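Local atomic coordinates of MccB protein (Escherichia coli, PDB entry 6OM4), a protein that takes part in the biosynthesis of the nucleotide antibiotic microcin C7, probably using ATP to adenylate the N-formylated peptide precursor in the manner of E1-like activating enzymes. Residues Q158-E163 with R176-R181; V118-C123 with N128-I133; I143-D148 with H201-A206. One frame throughout, in Å; residues are numbered along the deposited sequence.

All three contacts belong to the ThiF-type nucleotide-binding part of the chain. Contact 2 is the deepest; contacts 1 and 3 lie nearer the surface, though the residues that touch are mostly buried. Contacts 2 and 3 reach neighbouring parallel strands of one sheet, 117-121 and 141-146, and both touch the bound nucleotide; there Cys123 N hydrogen-bonds Asp146 OD2. Contact 1, between helix 170-181 and the loop before it, meets contact 2 where Leu160 N probably bonds Asn128 OD1. Aliphatic groups cross in each, but the polar chemistry differs: a salt-bridge network in contact 1, a glycine turn beside the ribose in contact 2, carboxylates holding ribose and magnesium in contact 3.

Contact 1: Q158-E163 with R176-R181; sequences QVLFSE and RELLKR. With POP (pyrophosphate 2-), chain G.
Leu160 lies against the side of helix 170-181 and carries the apolar part of this contact. Its CD1 meets Leu178 CD2 at 4.1 Å, the two side chains crossing at about a right angle. The other methyl, Leu160 CD2, sits over the centre of one face of the Arg181 guanidinium, 4.2 Å from Arg181 CZ. With CG beside its own backbone N (chi1 -58°) and chi2 at 177°, Leu160 turns CD1 to the leucine and CD2 to the arginine. Nearer the backbone, Leu160 O is 3.4 Å from Glu177 CG, and no hydrogen bond joins the segments.

The ionic part stays on the helix. Bent at chi2 (-59°), Glu177 presents its carboxylate to three cations. Arg176 grips OE2 side-on with NE and NH2, both directed at that one oxygen within the guanidinium plane; Arg176 NE lies 2.8 Å from Glu177 OE2 and meets the anti lone pair of that oxygen. Lys180 NZ comes to the syn side of Glu177 OE2, at 3.0 Å. Arg181 NH1 takes the other oxygen, Glu177 OE1, at 2.8 Å, and also donates to Glu177 O from above the carbonyl plane, which helps fix the guanidinium against Leu160. Asp165 is a second acidic partner for Arg176.

A type I beta turn from Gln158 to Phe161 leads from the helix contact to the active site. There the extended Gln158 chain gives NE2 of its amide to pyrophosphate O4 at 2.9 Å, while its OE1 accepts from Lys170 NZ, which also binds the pyrophosphate; these bonds settle which way round the amide lies. Three cations about the buried Glu177 would probably favour its charged form, and Leu160 covers part of this network while its turn brings Gln158 to the phosphates.

Contact 2: V118-C123 with N128-I133; sequences VVILGC and NHVSVI. With ND7 (5'-O-[(S)-amino(hydroxy)phosphoryl]adenosine), chain M.
Ile120 points from strand 117-121 at helix 125-136 and makes the tightly packed part of this contact. Its terminal methyl does the touching: Ile120 CD1 is 4.0 Å from Val130 CG1, the two side chains meeting at a slant. Its chi1 (-49°) sets Ile120 CG1 beside the backbone N, 4.3 Å from Ser131 CB, and the bend at chi2 (-74°) then carries CD1 to the valine. The serine hydroxyl is directed back into its own helix, where Gly127 O and Asn128 O are both acceptors within reach. Ile174 of helix 170-181 covers Ser131, Asn128 and Cys123, and strand 141-146 flanks Ile120 through Ile142.

Toward the nucleotide the fit is looser. The Cys123 side chain comes no closer than 5.2 Å to segment 128-133, and it is the backbone that approaches: Cys123 O lies 3.1 Å from Asn128 ND2, which hydrogen-bonds Gly124 O. The outer side of the helix is partly exposed along His129, Val132 and Ile133, although helix 292-311 lies against His129 and Ile133.

Between the two elements runs a turn consistent with a GxGxxG, Rossmann-type loop. Gly122 has a positive phi (106°), and without a side chain it lets the ribose close in, with Gly122 CA 3.5 Å from O4' of the bound phosphoramidate; Gly125 N hydrogen-bonds the same ligand. Thus the first strand and the helix of the beta-alpha-beta unit are held together by hydrocarbon, while their nucleotide end relies on main-chain groups, glycine and the Asn128 amide, which also reaches Leu160 N.

Contact 3: I143-D148 with H201-A206; sequences ILIDND and HKVPEA. With MG (magnesium ion), chain F; ND7 (5'-O-[(S)-amino(hydroxy)phosphoryl]adenosine), chain M.
Ile145 and Val203 mark the nearest approach of the backbones, with 8.3 Å between their CA atoms, so strand 141-146 and the loop at 201-206 meet through side chains alone. Ile145 bridges the gap with its outermost methyl, its chain straight at chi2 (-175°). Ile145 CD1 is 3.8 Å from Val203 CG1 and 4.4 Å from Pro204 CD, touching the valine's methyls and the proline ring carbon bonded to its nitrogen. Val119 and Leu121 of the adjoining strand also pack on Ile145.

Toward the nucleotide the chemistry turns polar. Asp146 takes both ribose hydroxyls of the bound phosphoramidate, O2' on OD1 and O3' on OD2, each at 2.7 Å. Asp146 OD1 also accepts from Asp148 N at 2.9 Å, closing an Asx turn that helps set the next acidic side chain. Asp148 OD2 then binds magnesium at 2.1 Å, and its OD1 accepts from a water on the same metal. An aspartate gripping the ribose diol at the end of the second strand is characteristic of Rossmann-type nucleotide sites, here in a ThiF/E1-like fold with magnesium beside it.

Contact 1: Q158-E163 with R176-R181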
# COMPACT_ATOMS: atom_id res chain seq x y z
N GLN A 158 -3.51 16.59 7.00
CA GLN A 158 -2.52 16.01 7.90
C GLN A 158 -3.26 15.59 9.16
O GLN A 158 -3.30 16.31 10.15
CB GLN A 158 -1.33 16.95 8.10
CG GLN A 158 -0.63 17.21 6.78
CD GLN A 158 0.60 18.07 6.71
OE1 GLN A 158 1.32 18.27 7.68
NE2 GLN A 158 0.83 18.66 5.54
N VAL A 159 -3.90 14.43 9.05
CA VAL A 159 -5.03 14.01 9.84
C VAL A 159 -4.65 13.79 11.31
O VAL A 159 -5.50 13.81 12.13
CB VAL A 159 -5.67 12.75 9.22
CG1 VAL A 159 -4.75 11.53 9.24
CG2 VAL A 159 -7.00 12.45 9.87
N LEU A 160 -3.36 13.56 11.60
CA LEU A 160 -2.99 13.34 12.99
C LEU A 160 -2.81 14.64 13.78
O LEU A 160 -2.72 14.55 15.05
CB LEU A 160 -1.73 12.52 13.03
CG LEU A 160 -1.80 11.17 12.34
CD1 LEU A 160 -0.44 10.51 12.40
CD2 LEU A 160 -2.87 10.29 12.96
N PHE A 161 -2.96 15.80 13.13
CA PHE A 161 -2.70 17.09 13.74
C PHE A 161 -4.02 17.77 14.10
O PHE A 161 -4.98 17.72 13.36
CB PHE A 161 -1.87 18.01 12.84
CG PHE A 161 -0.52 17.47 12.39
CD1 PHE A 161 0.15 16.56 13.16
CD2 PHE A 161 0.06 17.91 11.21
CE1 PHE A 161 1.39 16.06 12.75
CE2 PHE A 161 1.28 17.39 10.78
CZ PHE A 161 1.94 16.48 11.56
N SER A 162 -4.01 18.44 15.25
CA SER A 162 -5.16 19.25 15.75
C SER A 162 -4.77 20.73 15.82
O SER A 162 -3.57 21.10 15.68
CB SER A 162 -5.59 18.71 17.08
OG SER A 162 -6.15 17.42 16.90
N GLU A 163 -5.77 21.60 16.07
CA GLU A 163 -5.51 23.00 16.15
C GLU A 163 -4.49 23.28 17.25
O GLU A 163 -3.68 24.21 17.09
CB GLU A 163 -6.78 23.82 16.43
CG GLU A 163 -7.71 23.89 15.24
CD GLU A 163 -9.05 24.54 15.55
OE1 GLU A 163 -9.35 24.72 16.76
OE2 GLU A 163 -9.80 24.83 14.60
N ARG A 176 3.32 10.93 18.94
CA ARG A 176 2.36 10.89 20.07
C ARG A 176 1.07 10.19 19.60
O ARG A 176 0.54 9.32 20.25
CB ARG A 176 2.09 12.31 20.59
CG ARG A 176 0.97 12.43 21.61
CD ARG A 176 0.55 13.87 21.84
NE ARG A 176 -0.43 14.34 20.86
CZ ARG A 176 -0.52 15.57 20.37
NH1 ARG A 176 0.36 16.51 20.69
NH2 ARG A 176 -1.50 15.86 19.53
N GLU A 177 0.60 10.56 18.41
CA GLU A 177 -0.68 10.09 17.91
C GLU A 177 -0.62 8.62 17.47
O GLU A 177 -1.60 7.92 17.60
CB GLU A 177 -1.15 11.05 16.82
CG GLU A 177 -1.53 12.41 17.40
CD GLU A 177 -2.63 12.39 18.45
OE1 GLU A 177 -3.65 11.65 18.27
OE2 GLU A 177 -2.47 13.12 19.47
N LEU A 178 0.53 8.16 16.98
CA LEU A 178 0.70 6.79 16.57
C LEU A 178 0.67 5.92 17.82
O LEU A 178 0.05 4.89 17.84
CB LEU A 178 2.03 6.59 15.81
CG LEU A 178 2.13 7.18 14.39
CD1 LEU A 178 3.39 6.67 13.71
CD2 LEU A 178 0.91 6.85 13.56
N LEU A 179 1.38 6.35 18.88
CA LEU A 179 1.45 5.53 20.09
C LEU A 179 0.12 5.58 20.86
O LEU A 179 -0.21 4.65 21.60
CB LEU A 179 2.63 5.99 20.94
CG LEU A 179 4.01 5.67 20.36
CD1 LEU A 179 5.13 6.22 21.25
CD2 LEU A 179 4.21 4.17 20.17
N LYS A 180 -0.70 6.61 20.65
CA LYS A 180 -2.03 6.59 21.25
C LYS A 180 -2.92 5.53 20.59
O LYS A 180 -3.90 5.07 21.22
CB LYS A 180 -2.72 7.94 21.15
CG LYS A 180 -2.19 8.93 22.17
CD LYS A 180 -2.55 10.35 21.83
CE LYS A 180 -4.03 10.55 21.52
NZ LYS A 180 -4.38 12.00 21.44
N ARG A 181 -2.64 5.24 19.31
CA ARG A 181 -3.41 4.31 18.51
C ARG A 181 -2.91 2.88 18.61
O ARG A 181 -3.74 1.96 18.54
CB ARG A 181 -3.44 4.78 17.05
CG ARG A 181 -4.41 5.94 16.90
CD ARG A 181 -4.21 6.72 15.63
NE ARG A 181 -5.23 7.78 15.53
CZ ARG A 181 -5.21 8.93 16.19
NH1 ARG A 181 -4.19 9.26 16.97
NH2 ARG A 181 -6.22 9.78 16.06
P1 POP G . 2.28 22.64 2.40
O1 POP G . 0.78 22.60 2.10
O2 POP G . 3.13 22.06 1.29
O3 POP G . 2.81 23.97 2.92
O POP G . 2.34 21.61 3.63
P2 POP G . 3.69 21.02 4.32
O4 POP G . 3.40 19.59 4.66
O5 POP G . 4.84 21.18 3.37
O6 POP G . 3.87 21.74 5.58

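Contact 2: V118-C123 with N128-I133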
# COMPACT_ATOMS: atom_id res chain seq x y z
N VAL A 118 10.09 0.45 9.07
CA VAL A 118 9.79 1.31 7.97
C VAL A 118 10.23 2.75 8.31
O VAL A 118 9.96 3.22 9.41
CB VAL A 118 8.28 1.27 7.63
CG1 VAL A 118 7.92 2.27 6.56
CG2 VAL A 118 7.84 -0.16 7.24
N VAL A 119 10.81 3.44 7.32
CA VAL A 119 11.17 4.86 7.39
C VAL A 119 10.08 5.65 6.67
O VAL A 119 9.71 5.34 5.55
CB VAL A 119 12.54 5.12 6.74
CG1 VAL A 119 12.78 6.60 6.52
CG2 VAL A 119 13.65 4.51 7.54
N ILE A 120 9.55 6.66 7.35
CA ILE A 120 8.69 7.66 6.73
C ILE A 120 9.53 8.93 6.51
O ILE A 120 9.80 9.70 7.47
CB ILE A 120 7.46 7.95 7.62
CG1 ILE A 120 6.78 6.67 8.10
CG2 ILE A 120 6.50 8.89 6.92
CD1 ILE A 120 5.99 5.96 7.03
N LEU A 121 9.92 9.15 5.26
CA LEU A 121 10.73 10.32 4.90
C LEU A 121 9.76 11.40 4.41
O LEU A 121 9.30 11.37 3.25
CB LEU A 121 11.78 9.92 3.86
CG LEU A 121 12.68 11.06 3.37
CD1 LEU A 121 13.31 11.83 4.51
CD2 LEU A 121 13.76 10.53 2.43
N GLY A 122 9.40 12.30 5.33
CA GLY A 122 8.40 13.31 5.09
C GLY A 122 7.13 12.97 5.83
O GLY A 122 6.49 11.97 5.51
N CYS A 123 6.75 13.87 6.74
CA CYS A 123 5.66 13.72 7.72
C CYS A 123 4.55 14.75 7.49
O CYS A 123 3.92 15.22 8.42
CB CYS A 123 6.21 13.86 9.13
SG CYS A 123 7.22 12.44 9.66
N ASN A 128 1.47 11.42 7.10
CA ASN A 128 0.48 11.27 8.11
C ASN A 128 -0.37 10.01 7.85
O ASN A 128 -0.59 9.20 8.72
CB ASN A 128 -0.47 12.46 8.18
CG ASN A 128 -0.09 13.51 9.21
OD1 ASN A 128 -0.86 13.76 10.14
ND2 ASN A 128 1.03 14.16 9.02
N HIS A 129 -0.89 9.90 6.64
CA HIS A 129 -1.86 8.88 6.34
C HIS A 129 -1.20 7.51 6.25
O HIS A 129 -1.77 6.54 6.74
CB HIS A 129 -2.63 9.21 5.07
CG HIS A 129 -3.86 10.00 5.37
ND1 HIS A 129 -3.89 11.37 5.49
CD2 HIS A 129 -5.10 9.58 5.64
CE1 HIS A 129 -5.11 11.75 5.81
NE2 HIS A 129 -5.87 10.68 5.91
N VAL A 130 -0.01 7.45 5.67
CA VAL A 130 0.71 6.16 5.57
C VAL A 130 1.08 5.69 6.98
O VAL A 130 0.87 4.51 7.31
CB VAL A 130 1.96 6.27 4.68
CG1 VAL A 130 2.85 5.02 4.73
CG2 VAL A 130 1.57 6.59 3.26
N SER A 131 1.71 6.56 7.77
CA SER A 131 2.19 6.15 9.10
C SER A 131 1.07 5.55 9.96
O SER A 131 1.31 4.56 10.66
CB SER A 131 2.93 7.27 9.82
OG SER A 131 2.04 8.29 10.27
N VAL A 132 -0.13 6.14 9.98
CA VAL A 132 -1.14 5.66 10.87
C VAL A 132 -1.68 4.32 10.37
O VAL A 132 -2.01 3.45 11.16
CB VAL A 132 -2.26 6.70 11.11
CG1 VAL A 132 -3.15 6.93 9.88
CG2 VAL A 132 -3.06 6.29 12.32
N ILE A 133 -1.78 4.13 9.06
CA ILE A 133 -2.19 2.81 8.57
C ILE A 133 -1.16 1.77 9.02
O ILE A 133 -1.53 0.66 9.47
CB ILE A 133 -2.33 2.80 7.03
CG1 ILE A 133 -3.51 3.67 6.61
CG2 ILE A 133 -2.47 1.38 6.54
CD1 ILE A 133 -3.48 4.13 5.19
O1A ND7 M . 3.91 19.12 1.67
PA ND7 M . 3.41 17.75 2.00
O2A ND7 M . 2.02 17.62 2.59
N3A ND7 M . 3.48 16.92 0.52
O5' ND7 M . 4.36 16.97 3.00
C5' ND7 M . 5.78 16.92 2.64
C4' ND7 M . 6.53 16.69 3.97
C3' ND7 M . 6.51 18.02 4.80
O3' ND7 M . 6.11 17.84 6.10
C2' ND7 M . 7.98 18.56 4.54
O2' ND7 M . 8.49 19.26 5.74
C1' ND7 M . 8.73 17.46 4.35
O4' ND7 M . 7.74 16.38 3.65
N9 ND7 M . 9.84 17.57 3.45
C4 ND7 M . 11.12 17.17 3.71
C5 ND7 M . 11.85 17.43 2.60
N7 ND7 M . 11.04 17.96 1.67
C8 ND7 M . 9.83 18.03 2.19
N3 ND7 M . 11.67 16.63 4.81
C2 ND7 M . 12.94 16.33 4.80
N1 ND7 M . 13.70 16.59 3.72
C6 ND7 M . 13.19 17.11 2.64
N6 ND7 M . 14.04 17.38 1.49

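Contact 3: I143-D148 with H201-A206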
# COMPACT_ATOMS: atom_id res chain seq x y z
N ILE A 143 10.14 4.91 11.79
CA ILE A 143 11.10 6.02 11.96
C ILE A 143 10.55 7.20 11.17
O ILE A 143 10.35 7.09 9.97
CB ILE A 143 12.51 5.67 11.44
CG1 ILE A 143 12.97 4.29 11.88
CG2 ILE A 143 13.49 6.78 11.83
CD1 ILE A 143 12.98 4.06 13.33
N LEU A 144 10.28 8.30 11.88
CA LEU A 144 9.72 9.49 11.30
C LEU A 144 10.82 10.54 11.07
O LEU A 144 11.52 10.93 12.01
CB LEU A 144 8.66 10.05 12.25
CG LEU A 144 7.60 9.07 12.70
CD1 LEU A 144 6.84 9.66 13.86
CD2 LEU A 144 6.68 8.71 11.54
N ILE A 145 10.90 11.04 9.84
CA ILE A 145 11.91 12.04 9.45
C ILE A 145 11.22 13.27 8.85
O ILE A 145 10.54 13.20 7.82
CB ILE A 145 12.90 11.42 8.44
CG1 ILE A 145 13.34 10.04 8.94
CG2 ILE A 145 14.09 12.36 8.18
CD1 ILE A 145 14.42 9.38 8.08
N ASP A 146 11.49 14.41 9.48
CA ASP A 146 11.02 15.70 9.01
C ASP A 146 11.73 16.74 9.85
O ASP A 146 12.25 16.41 10.92
CB ASP A 146 9.49 15.83 9.13
CG ASP A 146 8.84 16.74 8.08
OD1 ASP A 146 9.30 17.91 7.90
OD2 ASP A 146 7.91 16.26 7.39
N ASN A 147 11.68 18.00 9.41
CA ASN A 147 12.22 19.08 10.20
C ASN A 147 11.23 20.23 10.26
O ASN A 147 11.58 21.29 10.76
CB ASN A 147 13.51 19.60 9.59
CG ASN A 147 14.29 20.45 10.57
OD1 ASN A 147 14.38 20.08 11.75
ND2 ASN A 147 14.82 21.57 10.09
N ASP A 148 9.97 20.02 9.83
CA ASP A 148 9.00 21.09 9.79
C ASP A 148 8.13 21.18 11.06
O ASP A 148 7.94 20.24 11.81
CB ASP A 148 8.10 20.92 8.58
CG ASP A 148 7.37 22.16 8.11
OD1 ASP A 148 7.79 23.30 8.49
OD2 ASP A 148 6.39 22.00 7.35
N HIS A 201 22.79 9.83 3.66
CA HIS A 201 23.60 8.97 4.52
C HIS A 201 23.09 8.97 5.97
O HIS A 201 23.47 8.07 6.72
CB HIS A 201 25.10 9.36 4.45
CG HIS A 201 25.68 9.14 3.09
ND1 HIS A 201 25.90 7.87 2.58
CD2 HIS A 201 26.04 10.00 2.12
CE1 HIS A 201 26.36 7.98 1.35
NE2 HIS A 201 26.47 9.26 1.05
N LYS A 202 22.31 9.99 6.38
CA LYS A 202 21.81 10.10 7.75
C LYS A 202 20.50 9.31 7.92
O LYS A 202 19.95 9.24 9.03
CB LYS A 202 21.55 11.57 8.13
CG LYS A 202 22.80 12.40 8.41
CD LYS A 202 23.13 13.38 7.31
CE LYS A 202 24.11 14.46 7.72
NZ LYS A 202 23.42 15.65 8.26
N VAL A 203 19.95 8.77 6.83
CA VAL A 203 18.69 8.05 6.89
C VAL A 203 18.97 6.57 7.11
O VAL A 203 19.66 5.94 6.30
CB VAL A 203 17.86 8.29 5.62
CG1 VAL A 203 16.57 7.49 5.65
CG2 VAL A 203 17.57 9.76 5.38
N PRO A 204 18.44 5.96 8.19
CA PRO A 204 18.74 4.56 8.51
C PRO A 204 18.22 3.59 7.45
O PRO A 204 17.25 3.88 6.77
CB PRO A 204 18.09 4.29 9.86
CG PRO A 204 17.76 5.68 10.40
CD PRO A 204 17.58 6.59 9.20
N GLU A 205 18.95 2.48 7.28
CA GLU A 205 18.49 1.32 6.55
C GLU A 205 17.18 0.84 7.18
O GLU A 205 16.98 0.99 8.38
CB GLU A 205 19.58 0.24 6.61
CG GLU A 205 19.19 -1.12 6.09
CD GLU A 205 20.34 -2.13 6.19
OE1 GLU A 205 21.32 -1.84 6.95
OE2 GLU A 205 20.26 -3.20 5.51
N ALA A 206 16.30 0.26 6.36
CA ALA A 206 15.05 -0.30 6.83
C ALA A 206 14.54 -1.32 5.80
O ALA A 206 15.09 -1.43 4.71
CB ALA A 206 14.05 0.82 7.04
MG MG F . 5.05 23.26 6.35
O1A ND7 M . 3.91 19.12 1.67
PA ND7 M . 3.41 17.75 2.00
O2A ND7 M . 2.02 17.62 2.59
N3A ND7 M . 3.48 16.92 0.52
O5' ND7 M . 4.36 16.97 3.00
C5' ND7 M . 5.78 16.92 2.64
C4' ND7 M . 6.53 16.69 3.97
C3' ND7 M . 6.51 18.02 4.80
O3' ND7 M . 6.11 17.84 6.10
C2' ND7 M . 7.98 18.56 4.54
O2' ND7 M . 8.49 19.26 5.74
C1' ND7 M . 8.73 17.46 4.35
O4' ND7 M . 7.74 16.38 3.65
N9 ND7 M . 9.84 17.57 3.45
C4 ND7 M . 11.12 17.17 3.71
C5 ND7 M . 11.85 17.43 2.60
N7 ND7 M . 11.04 17.96 1.67
C8 ND7 M . 9.83 18.03 2.19
N3 ND7 M . 11.67 16.63 4.81
C2 ND7 M . 12.94 16.33 4.80
N1 ND7 M . 13.70 16.59 3.72
C6 ND7 M . 13.19 17.11 2.64
N6 ND7 M . 14.04 17.38 1.49
O HOH W 1 6.19 24.79 7.12
O HOH W 2 3.83 24.64 5.42
O HOH W 3 3.94 23.22 8.08
O HOH W 4 6.30 23.14 4.56